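Local coordinates for protein paraflagellar rod component (Trypanosoma brucei, PDB 2Q0X) that is of unknown function but adopts the alpha/beta-hydrolase fold and is probably a component of the paraflagellar rod, at residues A[54-59]-A[111-116]; A[66-71]-A[134-139]; A[150-155]-A[200-205]. All blocks are in the same frame, centred on the assembly; numbering follows the deposited sequence.

Contact 1: A[54-59]-A[111-116]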
loop_
_atom_site.group_PDB
_atom_site.type_symbol
_atom_site.label_atom_id
_atom_site.label_comp_id
_atom_site.label_asym_id
_atom_site.label_seq_id
_atom_site.Cartn_x
_atom_site.Cartn_y
_atom_site.Cartn_z
ATOM N N PHE A 54 2.729 0.530 13.347
ATOM C CA PHE A 54 2.917 0.886 14.741
ATOM C C PHE A 54 4.153 1.740 14.878
ATOM O O PHE A 54 5.230 1.345 14.442
ATOM C CB PHE A 54 3.035 -0.366 15.608
ATOM C CG PHE A 54 1.778 -1.155 15.650
ATOM C CD1 PHE A 54 0.882 -1.007 16.695
ATOM C CD2 PHE A 54 1.454 -2.007 14.599
ATOM C CE1 PHE A 54 -0.305 -1.716 16.715
ATOM C CE2 PHE A 54 0.278 -2.729 14.608
ATOM C CZ PHE A 54 -0.607 -2.578 15.673
ATOM N N ASP A 55 3.977 2.912 15.480
ATOM C CA ASP A 55 5.070 3.818 15.761
ATOM C C ASP A 55 6.166 3.079 16.529
ATOM O O ASP A 55 7.343 3.248 16.209
ATOM C CB ASP A 55 4.577 5.074 16.543
ATOM C CG ASP A 55 3.789 6.061 15.665
ATOM O OD1 ASP A 55 3.653 5.823 14.448
ATOM O OD2 ASP A 55 3.297 7.083 16.195
ATOM N N TYR A 56 5.792 2.227 17.487
ATOM C CA TYR A 56 6.792 1.493 18.285
ATOM C C TYR A 56 7.730 0.557 17.512
ATOM O O TYR A 56 8.768 0.194 18.032
ATOM C CB TYR A 56 6.163 0.770 19.498
ATOM C CG TYR A 56 5.579 -0.597 19.219
ATOM C CD1 TYR A 56 6.407 -1.714 19.063
ATOM C CD2 TYR A 56 4.214 -0.782 19.147
ATOM C CE1 TYR A 56 5.899 -2.946 18.821
ATOM C CE2 TYR A 56 3.695 -2.021 18.896
ATOM C CZ TYR A 56 4.538 -3.109 18.739
ATOM O OH TYR A 56 4.022 -4.368 18.489
ATOM N N PHE A 57 7.373 0.171 16.291
ATOM C CA PHE A 57 8.276 -0.556 15.397
ATOM C C PHE A 57 9.654 0.091 15.213
ATOM O O PHE A 57 10.640 -0.613 14.978
ATOM C CB PHE A 57 7.639 -0.686 14.006
ATOM C CG PHE A 57 6.558 -1.713 13.904
ATOM C CD1 PHE A 57 6.074 -2.400 15.019
ATOM C CD2 PHE A 57 5.995 -1.984 12.662
ATOM C CE1 PHE A 57 5.070 -3.360 14.878
ATOM C CE2 PHE A 57 4.993 -2.936 12.526
ATOM C CZ PHE A 57 4.539 -3.622 13.628
ATOM N N THR A 58 9.718 1.425 15.273
ATOM C CA THR A 58 11.000 2.123 15.212
ATOM C C THR A 58 11.844 1.800 16.445
ATOM O O THR A 58 13.043 1.542 16.340
ATOM C CB THR A 58 10.839 3.669 15.012
ATOM O OG1 THR A 58 10.092 4.253 16.080
ATOM C CG2 THR A 58 10.101 3.952 13.711
ATOM N N ASN A 59 11.195 1.782 17.602
ATOM C CA ASN A 59 11.853 1.445 18.869
ATOM C C ASN A 59 12.198 -0.055 18.964
ATOM O O ASN A 59 13.301 -0.412 19.365
ATOM C CB ASN A 59 10.971 1.864 20.044
ATOM C CG ASN A 59 10.712 3.345 20.076
ATOM O OD1 ASN A 59 11.624 4.141 20.321
ATOM N ND2 ASN A 59 9.463 3.740 19.811
ATOM N N ALA A 111 11.861 -15.001 12.442
ATOM C CA ALA A 111 10.769 -14.894 13.390
ATOM C C ALA A 111 9.591 -14.217 12.675
ATOM O O ALA A 111 9.672 -13.045 12.295
ATOM C CB ALA A 111 11.218 -14.091 14.623
ATOM N N LEU A 112 8.504 -14.958 12.460
ATOM C CA LEU A 112 7.322 -14.395 11.799
ATOM C C LEU A 112 6.446 -13.658 12.808
ATOM O O LEU A 112 6.055 -14.229 13.819
ATOM C CB LEU A 112 6.481 -15.477 11.111
ATOM C CG LEU A 112 6.604 -15.706 9.600
ATOM C CD1 LEU A 112 5.569 -16.747 9.119
ATOM C CD2 LEU A 112 6.443 -14.420 8.834
ATOM N N PHE A 113 6.120 -12.403 12.490
ATOM C CA PHE A 113 5.376 -11.520 13.351
ATOM C C PHE A 113 4.158 -11.008 12.560
ATOM O O PHE A 113 4.302 -10.356 11.534
ATOM C CB PHE A 113 6.328 -10.393 13.783
ATOM C CG PHE A 113 5.718 -9.319 14.650
ATOM C CD1 PHE A 113 6.299 -8.063 14.674
ATOM C CD2 PHE A 113 4.605 -9.555 15.457
ATOM C CE1 PHE A 113 5.769 -7.034 15.453
ATOM C CE2 PHE A 113 4.074 -8.542 16.257
ATOM C CZ PHE A 113 4.658 -7.281 16.250
ATOM N N ALA A 114 2.959 -11.349 13.014
ATOM C CA ALA A 114 1.748 -10.867 12.355
ATOM C C ALA A 114 0.884 -10.144 13.337
ATOM O O ALA A 114 0.775 -10.546 14.484
ATOM C CB ALA A 114 0.960 -11.995 11.714
ATOM N N THR A 115 0.293 -9.048 12.865
ATOM C CA THR A 115 -0.738 -8.335 13.580
ATOM C C THR A 115 -2.023 -8.405 12.784
ATOM O O THR A 115 -2.005 -8.570 11.563
ATOM C CB THR A 115 -0.356 -6.848 13.778
ATOM O OG1 THR A 115 0.002 -6.266 12.513
ATOM C CG2 THR A 115 0.782 -6.713 14.792
ATOM N N SER A 116 -3.144 -8.261 13.488
ATOM C CA SER A 116 -4.468 -8.148 12.852
ATOM C C SER A 116 -4.799 -9.366 11.946
ATOM O O SER A 116 -4.525 -10.510 12.323
ATOM C CB SER A 116 -4.555 -6.812 12.090
ATOM O OG SER A 116 -5.871 -6.579 11.652
#
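F113 takes two aromatic neighbours from segment 54-59 at the outer end of its ring. Its CG lies anti to the backbone N (chi1 177°), which carries the ring off strand 110-115 toward the turn that leads into helix 57-64. There F113 CE1 comes 3.8 Å from F57 CE1, the rings meeting obliquely with centroids 5.9 Å apart and planes inclined at 60°. Y56 OH reaches the edge of the F113 ring, near its plane, 3.7 Å from F113 CZ. This is only van der Waals contact, since the polar partner of that hydroxyl is H283 ND1. Y56 has its CG between the backbone N and the carbonyl carbon (chi1 85°); F57 CD1 lies over the rim of one Y56 face, and F54 CB over the rim of one F57 face. Further along, F54 CE2 approaches T115 CG2 obliquely at 4.0 Å; T115 OG1 is engaged by E49 and W43. A type I turn from F54 to F57 shapes the backbone. Strand 110-115 leads through S116, whose phi is positive, to helix 119-128, a strand-turn-helix consistent with the nucleophile elbow of alpha/beta hydrolases. W43, from adjacent strand 40-44, meets both F57 and F113 edge-to-face, I287 of helix 280-299 touches F113, and helix 119-128 packs against L112 and A114 of strand 110-115.

Contact 2: A[66-71]-A[134-139]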
loop_
_atom_site.group_PDB
_atom_site.type_symbol
_atom_site.label_atom_id
_atom_site.label_comp_id
_atom_site.label_asym_id
_atom_site.label_seq_id
_atom_site.Cartn_x
_atom_site.Cartn_y
_atom_site.Cartn_z
ATOM N N GLY A 66 21.607 -5.360 15.922
ATOM C CA GLY A 66 22.747 -6.189 16.285
ATOM C C GLY A 66 22.381 -7.642 16.540
ATOM O O GLY A 66 23.263 -8.506 16.590
ATOM N N ASP A 67 21.085 -7.920 16.685
ATOM C CA ASP A 67 20.619 -9.236 17.115
ATOM C C ASP A 67 19.629 -9.804 16.090
ATOM O O ASP A 67 19.845 -10.893 15.558
ATOM C CB ASP A 67 19.997 -9.130 18.514
ATOM C CG ASP A 67 19.733 -10.472 19.140
ATOM O OD1 ASP A 67 20.464 -11.430 18.826
ATOM O OD2 ASP A 67 18.790 -10.580 19.951
ATOM N N TRP A 68 18.560 -9.052 15.812
ATOM C CA TRP A 68 17.641 -9.355 14.718
ATOM C C TRP A 68 17.455 -8.141 13.797
ATOM O O TRP A 68 17.311 -7.007 14.264
ATOM C CB TRP A 68 16.258 -9.767 15.261
ATOM C CG TRP A 68 16.201 -11.069 16.052
ATOM C CD1 TRP A 68 16.499 -11.243 17.371
ATOM C CD2 TRP A 68 15.758 -12.349 15.577
ATOM N NE1 TRP A 68 16.295 -12.543 17.736
ATOM C CE2 TRP A 68 15.832 -13.246 16.657
ATOM C CE3 TRP A 68 15.303 -12.822 14.347
ATOM C CZ2 TRP A 68 15.468 -14.596 16.542
ATOM C CZ3 TRP A 68 14.960 -14.163 14.230
ATOM C CH2 TRP A 68 15.044 -15.030 15.326
ATOM N N ALA A 69 17.435 -8.380 12.490
ATOM C CA ALA A 69 16.971 -7.384 11.549
ATOM C C ALA A 69 15.452 -7.275 11.705
ATOM O O ALA A 69 14.835 -8.137 12.312
ATOM C CB ALA A 69 17.352 -7.753 10.115
ATOM N N PHE A 70 14.876 -6.189 11.203
ATOM C CA PHE A 70 13.437 -5.965 11.229
ATOM C C PHE A 70 12.993 -5.691 9.793
ATOM O O PHE A 70 13.467 -4.750 9.170
ATOM C CB PHE A 70 13.054 -4.800 12.166
ATOM C CG PHE A 70 11.570 -4.727 12.465
ATOM C CD1 PHE A 70 10.786 -3.685 11.968
ATOM C CD2 PHE A 70 10.951 -5.718 13.213
ATOM C CE1 PHE A 70 9.426 -3.615 12.221
ATOM C CE2 PHE A 70 9.586 -5.662 13.457
ATOM C CZ PHE A 70 8.817 -4.599 12.944
ATOM N N VAL A 71 12.133 -6.568 9.267
ATOM C CA VAL A 71 11.670 -6.485 7.893
ATOM C C VAL A 71 10.154 -6.378 7.886
ATOM O O VAL A 71 9.489 -7.072 8.650
ATOM C CB VAL A 71 12.070 -7.724 7.067
ATOM C CG1 VAL A 71 11.542 -7.611 5.626
ATOM C CG2 VAL A 71 13.606 -7.924 7.072
ATOM N N SER A 134 13.409 -22.852 8.479
ATOM C CA SER A 134 14.005 -21.563 8.770
ATOM C C SER A 134 13.076 -20.613 9.558
ATOM O O SER A 134 13.505 -19.551 10.022
ATOM C CB SER A 134 14.510 -20.948 7.459
ATOM O OG SER A 134 15.509 -21.795 6.887
ATOM N N ILE A 135 11.810 -20.994 9.737
ATOM C CA ILE A 135 10.866 -20.191 10.526
ATOM C C ILE A 135 10.909 -20.707 11.984
ATOM O O ILE A 135 10.326 -21.747 12.311
ATOM C CB ILE A 135 9.446 -20.228 9.894
ATOM C CG1 ILE A 135 9.513 -19.686 8.453
ATOM C CG2 ILE A 135 8.435 -19.428 10.750
ATOM C CD1 ILE A 135 8.263 -19.908 7.608
ATOM N N THR A 136 11.658 -20.017 12.844
ATOM C CA THR A 136 12.031 -20.563 14.157
ATOM C C THR A 136 11.226 -19.994 15.325
ATOM O O THR A 136 11.288 -20.495 16.441
ATOM C CB THR A 136 13.542 -20.370 14.443
ATOM O OG1 THR A 136 13.879 -18.999 14.284
ATOM C CG2 THR A 136 14.410 -21.211 13.513
ATOM N N ARG A 137 10.472 -18.942 15.064
ATOM C CA ARG A 137 9.643 -18.306 16.085
ATOM C C ARG A 137 8.478 -17.684 15.392
ATOM O O ARG A 137 8.588 -17.230 14.267
ATOM C CB ARG A 137 10.395 -17.198 16.856
ATOM C CG ARG A 137 11.345 -17.682 17.929
ATOM C CD ARG A 137 12.744 -17.878 17.383
ATOM N NE ARG A 137 13.442 -19.028 17.994
ATOM C CZ ARG A 137 14.381 -18.918 18.914
ATOM N NH1 ARG A 137 14.726 -17.734 19.373
ATOM N NH2 ARG A 137 14.981 -19.978 19.375
ATOM N N VAL A 138 7.353 -17.675 16.086
ATOM C CA VAL A 138 6.165 -17.023 15.609
ATOM C C VAL A 138 5.644 -16.094 16.711
ATOM O O VAL A 138 5.605 -16.456 17.878
ATOM C CB VAL A 138 5.097 -18.053 15.164
ATOM C CG1 VAL A 138 3.836 -17.357 14.751
ATOM C CG2 VAL A 138 5.648 -18.953 13.988
ATOM N N ILE A 139 5.257 -14.887 16.317
ATOM C CA ILE A 139 4.646 -13.923 17.222
ATOM C C ILE A 139 3.345 -13.456 16.595
ATOM O O ILE A 139 3.352 -12.951 15.485
ATOM C CB ILE A 139 5.570 -12.669 17.450
ATOM C CG1 ILE A 139 6.943 -13.074 17.998
ATOM C CG2 ILE A 139 4.854 -11.631 18.333
ATOM C CD1 ILE A 139 8.110 -12.160 17.555
#
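W68 reaches over to R137 with the far end of its indole, CH2 lying 4.2 Å from the aliphatic CD. The two side chains cross at about a right angle, and the indole and guanidinium planes are 35° apart. CD makes the nearest approach, and the guanidinium lies obliquely beside W68 CZ2; the cation-pi partner of W68 is a different arginine, R39. At the rim of the ring, T136 OG1 lies near the indole plane, 4.3 Å from W68 CH2, and its hydrogen bond goes to E109. In the alpha/beta-hydrolase fold the central sheet is mostly parallel, and here the tryptophan just before strand 69-73 reaches past strands 40-44 and 110-115 to strand 135-143, touching A111 on the way. The arginine is bent at chi2 (91°) and again at chi3, which folds its end back beside its own backbone: R137 NE makes a weak bond to T136 O at 3.0 Å, with an N-H...O angle of 126°. Beyond that bend NH1 forms a salt bridge with D295 of helix 280-299. R298 NE lies close to NH2, and the carboxylate of D295 probably offsets the proximity of these like charges.

Contact 3: A[150-155]-A[200-205]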
loop_
_atom_site.group_PDB
_atom_site.type_symbol
_atom_site.label_atom_id
_atom_site.label_comp_id
_atom_site.label_asym_id
_atom_site.label_seq_id
_atom_site.Cartn_x
_atom_site.Cartn_y
_atom_site.Cartn_z
ATOM N N PRO A 150 -22.495 -10.778 18.591
ATOM C CA PRO A 150 -23.321 -11.300 17.485
ATOM C C PRO A 150 -22.554 -11.645 16.189
ATOM O O PRO A 150 -23.077 -12.378 15.348
ATOM C CB PRO A 150 -24.341 -10.174 17.242
ATOM C CG PRO A 150 -23.710 -8.955 17.821
ATOM C CD PRO A 150 -22.921 -9.428 19.001
ATOM N N LEU A 151 -21.341 -11.118 16.029
ATOM C CA LEU A 151 -20.477 -11.502 14.914
ATOM C C LEU A 151 -19.934 -12.930 15.025
ATOM O O LEU A 151 -19.742 -13.590 14.008
ATOM C CB LEU A 151 -19.305 -10.539 14.795
ATOM C CG LEU A 151 -19.616 -9.141 14.267
ATOM C CD1 LEU A 151 -18.332 -8.322 14.242
ATOM C CD2 LEU A 151 -20.276 -9.199 12.874
ATOM N N PHE A 152 -19.705 -13.406 16.255
ATOM C CA PHE A 152 -19.004 -14.681 16.484
ATOM C C PHE A 152 -19.856 -15.773 17.138
ATOM O O PHE A 152 -19.369 -16.856 17.399
ATOM C CB PHE A 152 -17.709 -14.428 17.264
ATOM C CG PHE A 152 -16.760 -13.539 16.537
ATOM C CD1 PHE A 152 -16.111 -14.000 15.395
ATOM C CD2 PHE A 152 -16.547 -12.232 16.954
ATOM C CE1 PHE A 152 -15.261 -13.208 14.701
ATOM C CE2 PHE A 152 -15.692 -11.404 16.246
ATOM C CZ PHE A 152 -15.049 -11.894 15.112
ATOM N N THR A 153 -21.128 -15.502 17.379
ATOM C CA THR A 153 -22.074 -16.567 17.683
ATOM C C THR A 153 -22.167 -17.509 16.467
ATOM O O THR A 153 -21.908 -17.083 15.337
ATOM C CB THR A 153 -23.485 -16.009 17.966
ATOM O OG1 THR A 153 -23.976 -15.348 16.796
ATOM C CG2 THR A 153 -23.480 -15.041 19.150
ATOM N N PRO A 154 -22.535 -18.787 16.690
ATOM C CA PRO A 154 -22.690 -19.750 15.589
ATOM C C PRO A 154 -23.452 -19.198 14.380
ATOM O O PRO A 154 -23.058 -19.469 13.238
ATOM C CB PRO A 154 -23.485 -20.892 16.235
ATOM C CG PRO A 154 -23.029 -20.876 17.668
ATOM C CD PRO A 154 -22.820 -19.409 18.002
ATOM N N GLU A 155 -24.520 -18.431 14.643
ATOM C CA GLU A 155 -25.369 -17.852 13.601
ATOM C C GLU A 155 -24.687 -16.724 12.822
ATOM O O GLU A 155 -24.788 -16.668 11.596
ATOM C CB GLU A 155 -26.690 -17.337 14.204
ATOM N N LEU A 200 -6.867 -13.919 15.502
ATOM C CA LEU A 200 -6.796 -14.722 16.708
ATOM C C LEU A 200 -8.149 -14.990 17.366
ATOM O O LEU A 200 -8.267 -15.928 18.157
ATOM C CB LEU A 200 -5.856 -14.072 17.702
ATOM C CG LEU A 200 -4.383 -14.107 17.298
ATOM C CD1 LEU A 200 -3.539 -13.679 18.458
ATOM C CD2 LEU A 200 -3.966 -15.475 16.824
ATOM N N GLN A 201 -9.169 -14.171 17.077
ATOM C CA GLN A 201 -10.528 -14.511 17.515
ATOM C C GLN A 201 -10.923 -15.909 17.025
ATOM O O GLN A 201 -11.335 -16.766 17.809
ATOM C CB GLN A 201 -11.541 -13.480 17.028
ATOM C CG GLN A 201 -12.927 -13.579 17.674
ATOM C CD GLN A 201 -12.954 -13.062 19.091
ATOM O OE1 GLN A 201 -12.125 -12.229 19.469
ATOM N NE2 GLN A 201 -13.919 -13.547 19.896
ATOM N N GLU A 202 -10.788 -16.149 15.725
ATOM C CA GLU A 202 -11.177 -17.444 15.147
ATOM C C GLU A 202 -10.137 -18.542 15.427
ATOM O O GLU A 202 -10.496 -19.688 15.699
ATOM C CB GLU A 202 -11.388 -17.307 13.636
ATOM C CG GLU A 202 -12.541 -16.354 13.255
ATOM C CD GLU A 202 -12.094 -14.967 12.844
ATOM O OE1 GLU A 202 -11.025 -14.489 13.303
ATOM O OE2 GLU A 202 -12.842 -14.335 12.063
ATOM N N ALA A 203 -8.858 -18.173 15.375
ATOM C CA ALA A 203 -7.760 -19.135 15.532
ATOM C C ALA A 203 -7.587 -19.637 16.976
ATOM O O ALA A 203 -7.233 -20.786 17.179
ATOM C CB ALA A 203 -6.472 -18.540 15.029
ATOM N N VAL A 204 -7.835 -18.770 17.967
ATOM C CA VAL A 204 -7.520 -19.103 19.358
ATOM C C VAL A 204 -8.679 -18.852 20.340
ATOM O O VAL A 204 -9.077 -19.751 21.068
ATOM C CB VAL A 204 -6.254 -18.331 19.822
ATOM C CG1 VAL A 204 -6.036 -18.455 21.322
ATOM C CG2 VAL A 204 -5.020 -18.817 19.071
ATOM N N TRP A 205 -9.222 -17.648 20.345
ATOM C CA TRP A 205 -10.128 -17.227 21.403
ATOM C C TRP A 205 -11.424 -18.023 21.395
ATOM O O TRP A 205 -11.767 -18.691 22.385
ATOM C CB TRP A 205 -10.432 -15.730 21.284
ATOM C CG TRP A 205 -10.897 -15.123 22.565
ATOM C CD1 TRP A 205 -12.141 -14.686 22.848
ATOM C CD2 TRP A 205 -10.107 -14.903 23.742
ATOM N NE1 TRP A 205 -12.189 -14.199 24.132
ATOM C CE2 TRP A 205 -10.950 -14.323 24.705
ATOM C CE3 TRP A 205 -8.764 -15.137 24.070
ATOM C CZ2 TRP A 205 -10.500 -13.967 25.983
ATOM C CZ3 TRP A 205 -8.308 -14.783 25.336
ATOM C CH2 TRP A 205 -9.174 -14.199 26.278
#
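F152 presents one ring face to Q201 and part of its rim to E202, two consecutive residues of helix 200-209 that use the same ring in different ways. Q201 CG sits squarely over the F152 ring, 3.6 Å from the centroid and only 6° off the normal, a CH-pi contact in which the methylene is almost equally distant from all six carbons. The glutamine chain starts out opposite its own backbone N, then bends at chi2, leaving the amide plane tilted 31° from the ring. Q201 NE2 passes near the rim, 4.2 Å from F152 CD2. Both ends of the amide are bonded elsewhere, OE1 to the backbone N of C145 and NE2 to N206, which should fix its rotation.

E202 comes instead to the ring edge. Its carboxylate stands almost perpendicular to the aromatic plane, at 87°, and E202 OE2 lies 3.8 Å from F152 CE1, close to the plane of the ring. OE1 bonds T199 OG1 and OE2 bonds Y183 OH, which should hold the carboxylate at the rim, where the ring hydrogens are slightly positive. The opposite face of F152 has CB of L151, its neighbour in sequence, 3.9 Å above the plane and toward the rim.

Both segments belong to the chain between strands 135-143 and 227-232, a region consistent with the cap or lid that alpha/beta hydrolases commonly carry there. F152 lies in the link to helix 154-170, where T153 occupies the N-cap and bonds G156 N through OG1. Helix 200-209 lies between this link and the sheet: L200, V204 and W205 pack on strand 227-232, and V204 and W205 also reach helix 241-254.

Overall arrangement
All three contacts are buried, with no exposed residue among those that touch, yet their chemistry varies with place in an alpha/beta fold. Contact 1 lies nearest the centre of the chain, about 10 Å from it, against 14 and 16 Å for the centres of contacts 2 and 3. Contacts 1 and 2 share the central sheet: strands 110-115 and 135-143 are neighbours, probably hydrogen-bonded through L112 O and I139 N. Along the chain their segments alternate. Contact 1 is mainly aromatic, whereas contact 2 sets an indole against an arginine. Contact 3 stands apart, joining a link to a helix through a ring with a methylene over one face and a carboxylate at its edge.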